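Side-chain contacts in probable adhesion protein (Pseudomonas aeruginosa PAO1, PDB 6R3Z), which binds divalent metal ions such as ferrous iron and probably delivers them for uptake as a periplasmic solute-binding protein: residues A174-A179 against T232-I237; S18-I23 against R128-L133; L33-F38 against E44-D49; L114-S119 against G259-E264; D158-L163 against R185-E190. All blocks are in the same frame, centred on the assembly; numbering follows the deposited sequence.

Interaction 1 of 5, residues A174-A179 against T232-I237; sequences ATIHGA and TYVETI. With NI (nickel (II) ion), chain B.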
# COMPACT_ATOMS: atom_id res chain seq x y z
N ALA A 174 -15.46 -0.41 9.09
CA ALA A 174 -15.47 0.70 8.14
C ALA A 174 -14.03 1.29 8.08
O ALA A 174 -13.26 1.14 9.02
CB ALA A 174 -16.45 1.77 8.57
N THR A 175 -13.68 1.94 6.96
CA THR A 175 -12.38 2.61 6.82
C THR A 175 -12.62 3.99 6.22
O THR A 175 -13.62 4.18 5.51
CB THR A 175 -11.34 1.81 5.99
OG1 THR A 175 -11.68 1.82 4.59
CG2 THR A 175 -11.12 0.37 6.51
N ILE A 176 -11.72 4.95 6.47
CA ILE A 176 -11.86 6.30 5.86
C ILE A 176 -11.41 6.20 4.38
O ILE A 176 -12.17 6.55 3.48
CB ILE A 176 -11.01 7.36 6.63
CG1 ILE A 176 -11.51 7.58 8.09
CG2 ILE A 176 -10.94 8.70 5.85
CD1 ILE A 176 -12.93 8.10 8.26
N HIS A 177 -10.16 5.71 4.17
CA HIS A 177 -9.54 5.52 2.85
C HIS A 177 -9.78 4.07 2.42
O HIS A 177 -9.76 3.18 3.27
CB HIS A 177 -8.03 5.83 2.94
CG HIS A 177 -7.34 6.02 1.63
ND1 HIS A 177 -7.32 7.26 1.00
CD2 HIS A 177 -6.57 5.16 0.91
CE1 HIS A 177 -6.56 7.11 -0.08
NE2 HIS A 177 -6.07 5.87 -0.16
N GLY A 178 -10.04 3.84 1.13
CA GLY A 178 -10.31 2.48 0.63
C GLY A 178 -9.04 1.64 0.44
O GLY A 178 -8.91 0.96 -0.58
N ALA A 179 -8.11 1.69 1.40
CA ALA A 179 -6.80 1.06 1.30
C ALA A 179 -6.65 -0.33 1.89
O ALA A 179 -5.61 -0.95 1.67
CB ALA A 179 -5.77 1.97 1.97
N THR A 232 -9.73 16.00 8.90
CA THR A 232 -10.24 16.77 10.04
C THR A 232 -11.65 16.36 10.55
O THR A 232 -12.03 16.79 11.63
CB THR A 232 -10.20 18.28 9.73
OG1 THR A 232 -10.95 18.54 8.54
CG2 THR A 232 -8.77 18.80 9.56
N TYR A 233 -12.42 15.56 9.79
CA TYR A 233 -13.78 15.16 10.17
C TYR A 233 -13.92 13.83 10.94
O TYR A 233 -15.04 13.42 11.26
CB TYR A 233 -14.68 15.14 8.93
CG TYR A 233 -14.25 14.12 7.89
CD1 TYR A 233 -14.65 12.79 7.98
CD2 TYR A 233 -13.44 14.49 6.82
CE1 TYR A 233 -14.27 11.85 7.02
CE2 TYR A 233 -13.09 13.57 5.83
CZ TYR A 233 -13.47 12.24 5.96
OH TYR A 233 -13.12 11.30 5.02
N VAL A 234 -12.81 13.14 11.21
CA VAL A 234 -12.83 11.84 11.89
C VAL A 234 -13.42 11.96 13.33
O VAL A 234 -14.21 11.09 13.72
CB VAL A 234 -11.45 11.13 11.83
CG1 VAL A 234 -11.45 9.84 12.63
CG2 VAL A 234 -11.06 10.85 10.37
N GLU A 235 -13.11 13.06 14.05
CA GLU A 235 -13.60 13.31 15.41
C GLU A 235 -15.14 13.35 15.41
O GLU A 235 -15.76 12.76 16.30
CB GLU A 235 -13.00 14.60 15.98
CG GLU A 235 -13.15 14.77 17.48
CD GLU A 235 -12.54 16.05 18.02
OE1 GLU A 235 -11.30 16.19 17.96
OE2 GLU A 235 -13.30 16.91 18.52
N THR A 236 -15.73 13.97 14.38
CA THR A 236 -17.17 14.08 14.17
C THR A 236 -17.78 12.68 14.00
O THR A 236 -18.80 12.39 14.63
CB THR A 236 -17.48 15.02 13.00
OG1 THR A 236 -16.79 16.26 13.21
CG2 THR A 236 -18.98 15.27 12.82
N ILE A 237 -17.13 11.80 13.19
CA ILE A 237 -17.60 10.41 13.01
C ILE A 237 -17.67 9.68 14.34
O ILE A 237 -18.73 9.15 14.67
CB ILE A 237 -16.80 9.60 11.96
CG1 ILE A 237 -16.96 10.18 10.56
CG2 ILE A 237 -17.23 8.12 11.98
CD1 ILE A 237 -15.99 9.59 9.50
NI NI B . -4.56 5.33 -1.63
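Ile176 places its CG1 branch anti to its carbonyl carbon (chi1 -65°), and a second bend at chi2 (-61°) turns CD1 toward helix 234-241. Tyr233 answers with chi1 63°, which sets CG between its own backbone N and carbonyl carbon and carries the phenol back to Ile176. Two branches of the isoleucine do the touching. CD1 meets Ile237 CD1 at 3.6 Å and Val234 CG2 at 3.9 Å. The other branch, CG2, lies 3.5 Å from Tyr233 OH. Ile176 and Ile237 run past each other in opposite directions, and Ile237 CD1 also sits in plane at the edge of the Tyr233 ring. All but the phenol oxygen contact is apolar packing. The ring of the next residue, His177, turns away from the helix, and His177 NE2 binds nickel at 2.2 Å. Thr175 OG1 donates to His177 O (2.7 Å), a bond that ties the loop back to the strand end. Ile176 thus packs into one lobe while its neighbour reaches the metal. His41, His66, His111, His199 and His250 complete a six-histidine site, to which the loop leaving strand 172-175 of a parallel sheet contributes His177.

Interaction 2 of 5, residues S18-I23 against R128-L133; sequences SYVSNI and RELGKL. With EDO (1,2-ethanediol), chain C.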
# COMPACT_ATOMS: atom_id res chain seq x y z
N SER A 18 10.78 -0.21 -0.62
CA SER A 18 11.12 -1.32 0.30
C SER A 18 11.30 -2.65 -0.45
O SER A 18 12.31 -3.34 -0.22
CB SER A 18 10.07 -1.45 1.40
OG SER A 18 10.17 -0.39 2.34
N TYR A 19 10.39 -2.97 -1.39
CA TYR A 19 10.49 -4.21 -2.15
C TYR A 19 11.81 -4.22 -2.94
O TYR A 19 12.58 -5.15 -2.79
CB TYR A 19 9.36 -4.38 -3.17
CG TYR A 19 7.92 -4.41 -2.69
CD1 TYR A 19 7.61 -4.60 -1.34
CD2 TYR A 19 6.87 -4.24 -3.58
CE1 TYR A 19 6.28 -4.62 -0.90
CE2 TYR A 19 5.54 -4.22 -3.15
CZ TYR A 19 5.25 -4.43 -1.82
OH TYR A 19 3.92 -4.40 -1.46
N VAL A 20 12.04 -3.19 -3.79
CA VAL A 20 13.21 -3.17 -4.68
C VAL A 20 14.54 -3.17 -3.88
O VAL A 20 15.43 -3.97 -4.20
CB VAL A 20 13.10 -2.04 -5.73
CG1 VAL A 20 14.37 -1.94 -6.58
CG2 VAL A 20 11.87 -2.26 -6.63
N SER A 21 14.65 -2.34 -2.82
CA SER A 21 15.87 -2.29 -1.98
C SER A 21 16.19 -3.68 -1.39
O SER A 21 17.34 -4.11 -1.41
CB SER A 21 15.70 -1.28 -0.85
OG SER A 21 15.54 0.02 -1.39
N ASN A 22 15.16 -4.40 -0.89
CA ASN A 22 15.38 -5.74 -0.33
C ASN A 22 15.76 -6.76 -1.40
O ASN A 22 16.57 -7.65 -1.12
CB ASN A 22 14.19 -6.18 0.50
CG ASN A 22 14.32 -5.63 1.90
OD1 ASN A 22 15.04 -6.20 2.73
ND2 ASN A 22 13.64 -4.51 2.19
N ILE A 23 15.22 -6.61 -2.62
CA ILE A 23 15.55 -7.49 -3.74
C ILE A 23 17.01 -7.26 -4.22
O ILE A 23 17.73 -8.22 -4.44
CB ILE A 23 14.55 -7.33 -4.91
CG1 ILE A 23 13.12 -7.81 -4.52
CG2 ILE A 23 15.05 -8.09 -6.16
CD1 ILE A 23 12.02 -7.27 -5.43
N ARG A 128 12.15 -11.40 -10.68
CA ARG A 128 12.24 -12.16 -11.93
C ARG A 128 12.53 -11.19 -13.09
O ARG A 128 13.42 -11.46 -13.90
CB ARG A 128 10.92 -12.91 -12.20
CG ARG A 128 10.92 -13.65 -13.55
CD ARG A 128 9.70 -14.52 -13.71
NE ARG A 128 9.73 -15.65 -12.78
CZ ARG A 128 8.95 -16.72 -12.87
NH1 ARG A 128 8.09 -16.84 -13.87
NH2 ARG A 128 9.05 -17.70 -11.97
N GLU A 129 11.79 -10.08 -13.15
CA GLU A 129 11.93 -9.09 -14.22
C GLU A 129 13.27 -8.34 -14.16
O GLU A 129 13.89 -8.12 -15.21
CB GLU A 129 10.73 -8.14 -14.27
CG GLU A 129 9.44 -8.82 -14.72
CD GLU A 129 9.58 -9.61 -16.02
OE1 GLU A 129 9.98 -9.01 -17.04
OE2 GLU A 129 9.33 -10.84 -16.00
N LEU A 130 13.72 -7.97 -12.95
CA LEU A 130 15.01 -7.30 -12.79
C LEU A 130 16.14 -8.26 -13.22
O LEU A 130 17.09 -7.84 -13.87
CB LEU A 130 15.25 -6.83 -11.35
CG LEU A 130 14.43 -5.62 -10.92
CD1 LEU A 130 14.60 -5.37 -9.42
CD2 LEU A 130 14.83 -4.35 -11.73
N GLY A 131 15.98 -9.55 -12.89
CA GLY A 131 16.93 -10.59 -13.27
C GLY A 131 17.09 -10.72 -14.78
O GLY A 131 18.20 -10.98 -15.26
N LYS A 132 15.99 -10.56 -15.53
CA LYS A 132 16.01 -10.62 -17.00
C LYS A 132 16.77 -9.41 -17.59
O LYS A 132 17.48 -9.55 -18.59
CB LYS A 132 14.60 -10.71 -17.58
CG LYS A 132 13.89 -12.03 -17.31
CD LYS A 132 12.46 -11.94 -17.78
CE LYS A 132 11.66 -13.18 -17.49
NZ LYS A 132 10.23 -12.99 -17.83
N LEU A 133 16.66 -8.25 -16.94
CA LEU A 133 17.34 -7.02 -17.35
C LEU A 133 18.81 -7.03 -16.97
O LEU A 133 19.62 -6.39 -17.63
CB LEU A 133 16.65 -5.78 -16.74
CG LEU A 133 15.19 -5.53 -17.17
CD1 LEU A 133 14.55 -4.49 -16.30
CD2 LEU A 133 15.11 -5.05 -18.64
C1 EDO C . 10.31 -4.78 -18.82
O1 EDO C . 11.55 -5.22 -18.28
C2 EDO C . 9.24 -5.91 -18.73
O2 EDO C . 9.07 -6.32 -17.37
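Ile23 and Leu130 mark the closest backbone approach of two helical segments, 18-23 and 128-133, with Ile23 CA 9.1 Å from Leu130 CA. The helices are well separated here, and only side-chain ends bridge the gap. Leu130 carries its side of the contact with one methyl. Its CD1 lies 4.3 Å from Ile23 CG2 and 4.5 Å from Val20 CG1. Val20 and Ile23 sit three positions apart, so they present neighbouring methyls on one flank of their helix. The touch is light, and it is purely apolar. Some polar groups bond within each helix. Asn22 bends back so that ND2 donates to Ser18 O at 3.0 Å, nearly straight at 165°. The Asn22 backbone N reaches the same carbonyl from the opposite face of its plane, so Ser18 O is held twice. On the other helix, Lys132 NZ forms a salt bridge with Glu129 OE2 (3.0 Å), met on the syn side of the carboxylate. Glu129 OE1 accepts from O2 of a 1,2-ethanediol, probably left from crystallisation, at 2.9 Å. Around the contact, Ile9 of strand 8-11 touches both Val20 and Leu130, and Tyr141 of helix 138-160 touches both Ile23 and Leu130. The three apolar side chains therefore lie between strand 8-11 and helix 138-160, with Ile126 and Ala127 of helix 116-133 extending the packing along Ile23.

Interaction 3 of 5, residues L33-F38 against E44-D49; sequences LIPAGF and EPRAED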
# COMPACT_ATOMS: atom_id res chain seq x y z
N LEU A 33 10.80 8.30 -7.81
CA LEU A 33 10.40 9.22 -8.87
C LEU A 33 9.94 10.54 -8.30
O LEU A 33 10.03 11.57 -8.99
CB LEU A 33 9.31 8.61 -9.74
CG LEU A 33 9.76 8.10 -11.12
CD1 LEU A 33 10.74 6.92 -10.99
CD2 LEU A 33 8.55 7.66 -11.94
N ILE A 34 9.38 10.50 -7.09
CA ILE A 34 8.87 11.72 -6.44
C ILE A 34 9.50 11.88 -5.04
O ILE A 34 9.81 10.86 -4.41
CB ILE A 34 7.31 11.82 -6.45
CG1 ILE A 34 6.63 10.90 -5.41
CG2 ILE A 34 6.75 11.56 -7.86
CD1 ILE A 34 5.04 11.04 -5.32
N PRO A 35 9.72 13.12 -4.55
CA PRO A 35 10.37 13.28 -3.24
C PRO A 35 9.54 12.74 -2.07
O PRO A 35 8.32 12.59 -2.17
CB PRO A 35 10.56 14.80 -3.11
CG PRO A 35 10.46 15.33 -4.49
CD PRO A 35 9.48 14.43 -5.19
N ALA A 36 10.23 12.44 -0.97
CA ALA A 36 9.61 12.00 0.27
C ALA A 36 8.84 13.20 0.86
O ALA A 36 9.22 14.36 0.64
CB ALA A 36 10.69 11.52 1.24
N GLY A 37 7.76 12.92 1.57
CA GLY A 37 6.95 13.97 2.19
C GLY A 37 5.75 14.40 1.36
O GLY A 37 4.80 14.96 1.92
N PHE A 38 5.78 14.14 0.04
CA PHE A 38 4.66 14.47 -0.84
C PHE A 38 3.60 13.37 -0.77
O PHE A 38 3.94 12.18 -0.78
CB PHE A 38 5.14 14.67 -2.29
CG PHE A 38 5.87 15.98 -2.51
CD1 PHE A 38 7.19 16.14 -2.10
CD2 PHE A 38 5.24 17.04 -3.14
CE1 PHE A 38 7.86 17.36 -2.29
CE2 PHE A 38 5.92 18.25 -3.35
CZ PHE A 38 7.22 18.40 -2.93
N GLU A 44 1.44 16.24 -8.35
CA GLU A 44 1.36 16.65 -9.75
C GLU A 44 2.77 16.65 -10.35
O GLU A 44 3.68 17.24 -9.75
CB GLU A 44 0.72 18.05 -9.87
CG GLU A 44 -0.64 18.01 -10.55
CD GLU A 44 -1.79 18.50 -9.69
OE1 GLU A 44 -1.84 19.72 -9.41
OE2 GLU A 44 -2.65 17.67 -9.32
N PRO A 45 2.98 15.98 -11.52
CA PRO A 45 4.34 15.97 -12.13
C PRO A 45 5.05 17.32 -12.19
O PRO A 45 4.47 18.32 -12.62
CB PRO A 45 4.10 15.39 -13.54
CG PRO A 45 2.84 14.58 -13.42
CD PRO A 45 2.00 15.24 -12.35
N ARG A 46 6.30 17.35 -11.71
CA ARG A 46 7.21 18.51 -11.71
C ARG A 46 8.31 18.24 -12.73
O ARG A 46 8.77 17.09 -12.84
CB ARG A 46 7.88 18.70 -10.33
CG ARG A 46 6.95 18.76 -9.11
CD ARG A 46 7.69 19.09 -7.81
NE ARG A 46 8.86 18.23 -7.59
CZ ARG A 46 9.94 18.58 -6.89
NH1 ARG A 46 10.00 19.77 -6.30
NH2 ARG A 46 10.97 17.75 -6.79
N ALA A 47 8.78 19.29 -13.44
CA ALA A 47 9.85 19.19 -14.44
C ALA A 47 11.10 18.52 -13.84
O ALA A 47 11.68 17.64 -14.47
CB ALA A 47 10.20 20.56 -15.00
N GLU A 48 11.45 18.87 -12.57
CA GLU A 48 12.60 18.37 -11.83
C GLU A 48 12.56 16.83 -11.71
O GLU A 48 13.59 16.15 -11.86
CB GLU A 48 12.61 19.02 -10.43
CG GLU A 48 13.84 18.71 -9.59
CD GLU A 48 15.07 19.56 -9.83
OE1 GLU A 48 15.11 20.35 -10.81
OE2 GLU A 48 16.02 19.44 -9.02
N ASP A 49 11.36 16.29 -11.49
CA ASP A 49 11.15 14.85 -11.32
C ASP A 49 11.11 14.10 -12.65
O ASP A 49 11.67 13.01 -12.75
CB ASP A 49 9.92 14.56 -10.46
CG ASP A 49 9.94 15.25 -9.10
OD1 ASP A 49 11.04 15.45 -8.55
OD2 ASP A 49 8.86 15.62 -8.61
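Pro35 packs against a charged pair, Arg46 and Asp49, in a mostly buried contact. It joins the loop after strand 29-32 to the start of helix 47-53, in the lobe that also supplies His41 and His66 to the metal site. The proline meets the pair with two ring carbons. Pro35 CG lies 3.4 Å from Arg46 NH2, at an oblique angle to the guanidinium. Pro35 CD sits 3.7 Å from Asp49 OD2 and almost as near the second carboxylate oxygen. Arg46, at the N-cap position, bends at chi3 (-51°) and turns its guanidinium back beside the first turn, with Glu48 CB on one face and Asp49 at its edge. It then grips Asp49 side-on. Arg46 NE donates to Asp49 OD2 at 2.8 Å in an almost straight bond (176°), though it comes from above the carboxylate plane. Arg46 NH2 donates to Asp49 OD1 at 2.9 Å on the syn side. Both bonds lie close to the guanidinium plane. On the same aspartate, CB comes within 3.3 Å of Leu33 O, a buried carbonyl with no polar partner in the model. The Asp49 carboxylate has further support: Tyr43 OH bonds to OD2, and Arg52 forms a salt bridge with OD1. Two arginines and a tyrosine around one buried carboxylate would favour its negative form, and they probably fix its rotation. Proline covers the ion pair with carbon and competes for none of its bonds.

Interaction 4 of 5, residues L114-S119 against G259-E264; sequences LSISAS and GKYEEE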
# COMPACT_ATOMS: atom_id res chain seq x y z
N LEU A 114 -0.80 -3.31 0.32
CA LEU A 114 -1.19 -3.45 1.73
C LEU A 114 -1.77 -4.85 1.99
O LEU A 114 -2.87 -4.99 2.51
CB LEU A 114 -2.09 -2.31 2.22
CG LEU A 114 -1.48 -0.90 2.09
CD1 LEU A 114 -2.53 0.18 2.29
CD2 LEU A 114 -0.31 -0.70 3.04
N SER A 115 -1.05 -5.87 1.56
CA SER A 115 -1.39 -7.28 1.72
C SER A 115 -0.07 -8.00 1.77
O SER A 115 0.80 -7.73 0.93
CB SER A 115 -2.18 -7.79 0.52
OG SER A 115 -2.13 -9.21 0.42
N ILE A 116 0.09 -8.93 2.71
CA ILE A 116 1.33 -9.70 2.81
C ILE A 116 1.44 -10.64 1.60
O ILE A 116 2.50 -10.69 0.97
CB ILE A 116 1.43 -10.44 4.17
CG1 ILE A 116 1.56 -9.44 5.37
CG2 ILE A 116 2.58 -11.49 4.17
CD1 ILE A 116 2.82 -8.55 5.39
N SER A 117 0.36 -11.40 1.30
CA SER A 117 0.36 -12.34 0.17
C SER A 117 0.58 -11.64 -1.18
O SER A 117 1.40 -12.10 -1.97
CB SER A 117 -0.92 -13.18 0.14
OG SER A 117 -2.06 -12.35 0.03
N ALA A 118 -0.11 -10.49 -1.43
CA ALA A 118 0.08 -9.77 -2.69
C ALA A 118 1.51 -9.13 -2.75
O ALA A 118 2.09 -9.08 -3.82
CB ALA A 118 -1.00 -8.70 -2.89
N SER A 119 2.05 -8.67 -1.60
CA SER A 119 3.42 -8.10 -1.55
C SER A 119 4.44 -9.18 -1.95
O SER A 119 5.34 -8.90 -2.74
CB SER A 119 3.76 -7.59 -0.15
OG SER A 119 3.11 -6.36 0.07
N GLY A 259 13.47 -0.83 5.26
CA GLY A 259 12.64 -1.41 6.31
C GLY A 259 11.26 -0.83 6.55
O GLY A 259 10.48 -1.42 7.30
N LYS A 260 10.92 0.33 5.92
CA LYS A 260 9.63 0.99 6.14
C LYS A 260 8.44 0.04 5.99
O LYS A 260 7.56 0.01 6.87
CB LYS A 260 9.44 2.19 5.20
CG LYS A 260 8.24 3.04 5.61
CD LYS A 260 7.97 4.15 4.60
CE LYS A 260 6.84 5.07 5.00
NZ LYS A 260 7.10 5.75 6.30
N TYR A 261 8.39 -0.70 4.87
CA TYR A 261 7.27 -1.60 4.61
C TYR A 261 7.06 -2.60 5.74
O TYR A 261 5.94 -2.68 6.25
CB TYR A 261 7.39 -2.32 3.25
CG TYR A 261 6.17 -3.15 2.97
CD1 TYR A 261 4.97 -2.55 2.58
CD2 TYR A 261 6.16 -4.53 3.21
CE1 TYR A 261 3.81 -3.30 2.40
CE2 TYR A 261 5.00 -5.29 3.02
CZ TYR A 261 3.83 -4.66 2.61
OH TYR A 261 2.65 -5.38 2.51
N GLU A 262 8.09 -3.35 6.12
CA GLU A 262 7.90 -4.36 7.16
C GLU A 262 7.57 -3.75 8.55
O GLU A 262 6.70 -4.28 9.24
CB GLU A 262 9.06 -5.36 7.21
CG GLU A 262 10.40 -4.86 7.67
CD GLU A 262 11.43 -5.84 7.16
OE1 GLU A 262 11.64 -6.91 7.79
OE2 GLU A 262 11.98 -5.57 6.07
N GLU A 263 8.17 -2.61 8.90
CA GLU A 263 7.92 -1.92 10.17
C GLU A 263 6.45 -1.49 10.28
O GLU A 263 5.77 -1.83 11.26
CB GLU A 263 8.86 -0.70 10.34
CG GLU A 263 10.31 -1.08 10.62
CD GLU A 263 11.33 0.03 10.46
OE1 GLU A 263 11.00 1.19 10.80
OE2 GLU A 263 12.46 -0.26 10.01
N GLU A 264 5.94 -0.80 9.24
CA GLU A 264 4.56 -0.28 9.23
C GLU A 264 3.52 -1.37 9.01
O GLU A 264 2.43 -1.26 9.58
CB GLU A 264 4.44 0.88 8.26
CG GLU A 264 5.44 1.95 8.64
CD GLU A 264 5.29 3.33 8.05
OE1 GLU A 264 4.33 3.54 7.26
OE2 GLU A 264 6.15 4.19 8.36
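Tyr261 spans the gap between the first turns of two helices, whose backbones stay apart: Leu114 CA to Tyr261 CA is 9.1 Å. The tyrosine has CG anti to its backbone N (chi1 -175°), and this sends the phenol across to the other segment. Its OH comes to 2.7 Å from Ser119 OG and 3.4 Å from Ser115 O. Ile116 CD1 lies 4.3 Å from Tyr261 OH. Phe113 O takes a hydrogen bond from the phenol. Ser119 OG donates to Ser115 O (2.8 Å) and is also hydrogen-bonded to Tyr19 OH. The hydroxyls of Tyr19, Ser119 and Tyr261, with Ser115 O, form a small buried polar cluster. Ser115 caps its own helix: OG accepts from Ala118 N at 3.0 Å, nearly straight at 171°. Leu114, just before the helix, lies close to metal-binding His111. Helix 14-24 covers one side, where the Tyr19 ring meets Tyr261 edge-to-face and Ser18 OG bonds to Tyr261 N. Helix 138-160 brings Tyr148 against Tyr261 and Leu155 against Ile116.

Interaction 5 of 5, residues D158-L163 against R185-E190; sequences DALARL and REFGLE. With EDO (1,2-ethanediol), chain I.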
# COMPACT_ATOMS: atom_id res chain seq x y z
N ASP A 158 3.73 -13.62 13.41
CA ASP A 158 3.94 -12.96 14.71
C ASP A 158 2.72 -12.14 15.13
O ASP A 158 2.29 -12.24 16.29
CB ASP A 158 5.21 -12.10 14.70
CG ASP A 158 6.51 -12.89 14.69
OD1 ASP A 158 6.47 -14.11 14.98
OD2 ASP A 158 7.57 -12.29 14.39
N ALA A 159 2.10 -11.42 14.17
CA ALA A 159 0.89 -10.67 14.45
C ALA A 159 -0.27 -11.63 14.82
O ALA A 159 -0.94 -11.42 15.83
CB ALA A 159 0.52 -9.83 13.24
N LEU A 160 -0.45 -12.73 14.04
CA LEU A 160 -1.50 -13.71 14.28
C LEU A 160 -1.34 -14.49 15.59
O LEU A 160 -2.32 -14.99 16.13
CB LEU A 160 -1.67 -14.66 13.10
CG LEU A 160 -2.19 -14.03 11.79
CD1 LEU A 160 -2.33 -15.09 10.70
CD2 LEU A 160 -3.53 -13.32 11.98
N ALA A 161 -0.09 -14.60 16.09
CA ALA A 161 0.22 -15.26 17.36
C ALA A 161 -0.43 -14.51 18.54
O ALA A 161 -0.51 -15.06 19.65
CB ALA A 161 1.73 -15.34 17.56
N ARG A 162 -0.90 -13.25 18.30
CA ARG A 162 -1.57 -12.46 19.32
C ARG A 162 -3.09 -12.48 19.13
O ARG A 162 -3.82 -11.84 19.89
CB ARG A 162 -1.01 -11.03 19.35
CG ARG A 162 0.35 -10.99 20.04
CD ARG A 162 1.40 -10.24 19.27
NE ARG A 162 2.65 -10.20 20.03
CZ ARG A 162 3.71 -10.98 19.80
NH1 ARG A 162 4.79 -10.88 20.56
NH2 ARG A 162 3.70 -11.85 18.80
N LEU A 163 -3.57 -13.23 18.13
CA LEU A 163 -5.01 -13.31 17.87
C LEU A 163 -5.59 -14.61 18.45
O LEU A 163 -5.26 -15.69 17.96
CB LEU A 163 -5.31 -13.24 16.36
CG LEU A 163 -6.79 -13.24 16.00
CD1 LEU A 163 -7.46 -11.90 16.39
CD2 LEU A 163 -7.00 -13.59 14.54
N ARG A 185 -8.64 -8.88 4.17
CA ARG A 185 -8.86 -10.17 3.51
C ARG A 185 -7.92 -11.24 4.13
O ARG A 185 -8.26 -12.42 4.14
CB ARG A 185 -8.57 -10.06 2.00
CG ARG A 185 -9.13 -11.24 1.19
CD ARG A 185 -9.06 -10.96 -0.30
NE ARG A 185 -9.97 -11.83 -1.05
CZ ARG A 185 -9.61 -12.93 -1.70
NH1 ARG A 185 -8.34 -13.31 -1.72
NH2 ARG A 185 -10.51 -13.65 -2.35
N GLU A 186 -6.77 -10.82 4.67
CA GLU A 186 -5.84 -11.78 5.28
C GLU A 186 -6.27 -12.28 6.66
O GLU A 186 -5.66 -13.20 7.20
CB GLU A 186 -4.44 -11.23 5.28
CG GLU A 186 -4.05 -10.91 3.85
CD GLU A 186 -2.58 -10.71 3.64
OE1 GLU A 186 -2.00 -9.83 4.32
OE2 GLU A 186 -2.00 -11.43 2.80
N PHE A 187 -7.36 -11.71 7.17
CA PHE A 187 -8.01 -12.13 8.40
C PHE A 187 -9.33 -12.82 8.04
O PHE A 187 -10.02 -13.31 8.93
CB PHE A 187 -8.26 -10.94 9.33
CG PHE A 187 -7.01 -10.32 9.90
CD1 PHE A 187 -6.46 -10.78 11.09
CD2 PHE A 187 -6.38 -9.26 9.25
CE1 PHE A 187 -5.30 -10.20 11.62
CE2 PHE A 187 -5.22 -8.69 9.77
CZ PHE A 187 -4.69 -9.16 10.96
N GLY A 188 -9.66 -12.86 6.75
CA GLY A 188 -10.93 -13.41 6.26
C GLY A 188 -12.06 -12.43 6.52
O GLY A 188 -13.23 -12.82 6.68
N LEU A 189 -11.71 -11.13 6.57
CA LEU A 189 -12.66 -10.06 6.86
C LEU A 189 -12.88 -9.16 5.66
O LEU A 189 -12.04 -9.09 4.76
CB LEU A 189 -12.18 -9.25 8.07
CG LEU A 189 -12.20 -9.96 9.42
CD1 LEU A 189 -11.47 -9.14 10.46
CD2 LEU A 189 -13.64 -10.22 9.89
N GLU A 190 -14.01 -8.46 5.68
CA GLU A 190 -14.45 -7.56 4.62
C GLU A 190 -14.70 -6.16 5.22
O GLU A 190 -15.00 -6.04 6.40
CB GLU A 190 -15.78 -8.07 4.06
CG GLU A 190 -15.75 -8.51 2.61
CD GLU A 190 -17.11 -8.91 2.06
OE1 GLU A 190 -18.01 -9.23 2.86
OE2 GLU A 190 -17.27 -8.89 0.82
C1 EDO I . 7.96 -13.14 19.52
O1 EDO I . 7.43 -11.83 19.68
C2 EDO I . 7.46 -13.74 18.18
O2 EDO I . 6.04 -13.76 18.14
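Leu160 and Phe187 make the main apolar contact. Leu160 CD2 sits 3.6 Å from Phe187 CE1 and approaches the ring obliquely. Leu163 is more distant: its CD2 lies 4.5 Å from Phe187 CD1, at the ring edge and near its plane. The phenylalanine thus receives one leucine methyl at a slant and another at its rim. Its CG is anti to its carbonyl carbon (chi1 -68°), which swings the ring across to the end of the long helix. Both backbones turn at this point. Leu160 to Leu163 form a type I turn, closed by Leu163 N to Leu160 O at 2.9 Å. Arg185 to Gly188 form another, and Gly188 ends its helix in a Schellman motif. The side-chain polar bonds of segment 158-163 lie on the side away from Phe187. Arg162 NH2 donates to Asp158 O at 2.9 Å, from above the carbonyl plane. The same guanidinium holds a 1,2-ethanediol, probably from the crystallisation liquor, with Arg162 NH1 to O1 at 2.9 Å and Arg162 NH2 to O2 at 3.1 Å. The second bond is almost straight (174°). This is a surface contact that closes the end of helix 138-160 against the loop before strand 193-194. Arg156 of that helix also bonds to Glu186 O. Helix 260-277 packs against both segments: Leu269 touches Ala159 and Phe187, Val272 touches Phe187, and Ile276 touches Leu163.

Overall arrangement
Interactions 1 to 4 are buried, while interaction 5 lies at the surface. Interactions 2 and 4 both use helix 116-133 and touch directly, through Tyr19 with Ser119 and Ser18 with Tyr261. Interaction 4 also meets interaction 5, where Glu186 accepts from the first amides of that helix, and it packs on interaction 1 through Leu114 and Ala179. It is thus the hub, close to the centre of the chain. Interactions 1, 2 and 5 are mainly apolar across their segments. Interaction 3 sets proline against an ion pair, and interaction 4 gathers hydroxyls. Interactions 1 and 3 lie about 27 Å apart, centre to centre. Interaction 1 holds His177 of the metal site, and interaction 3 lies near His41 and His66.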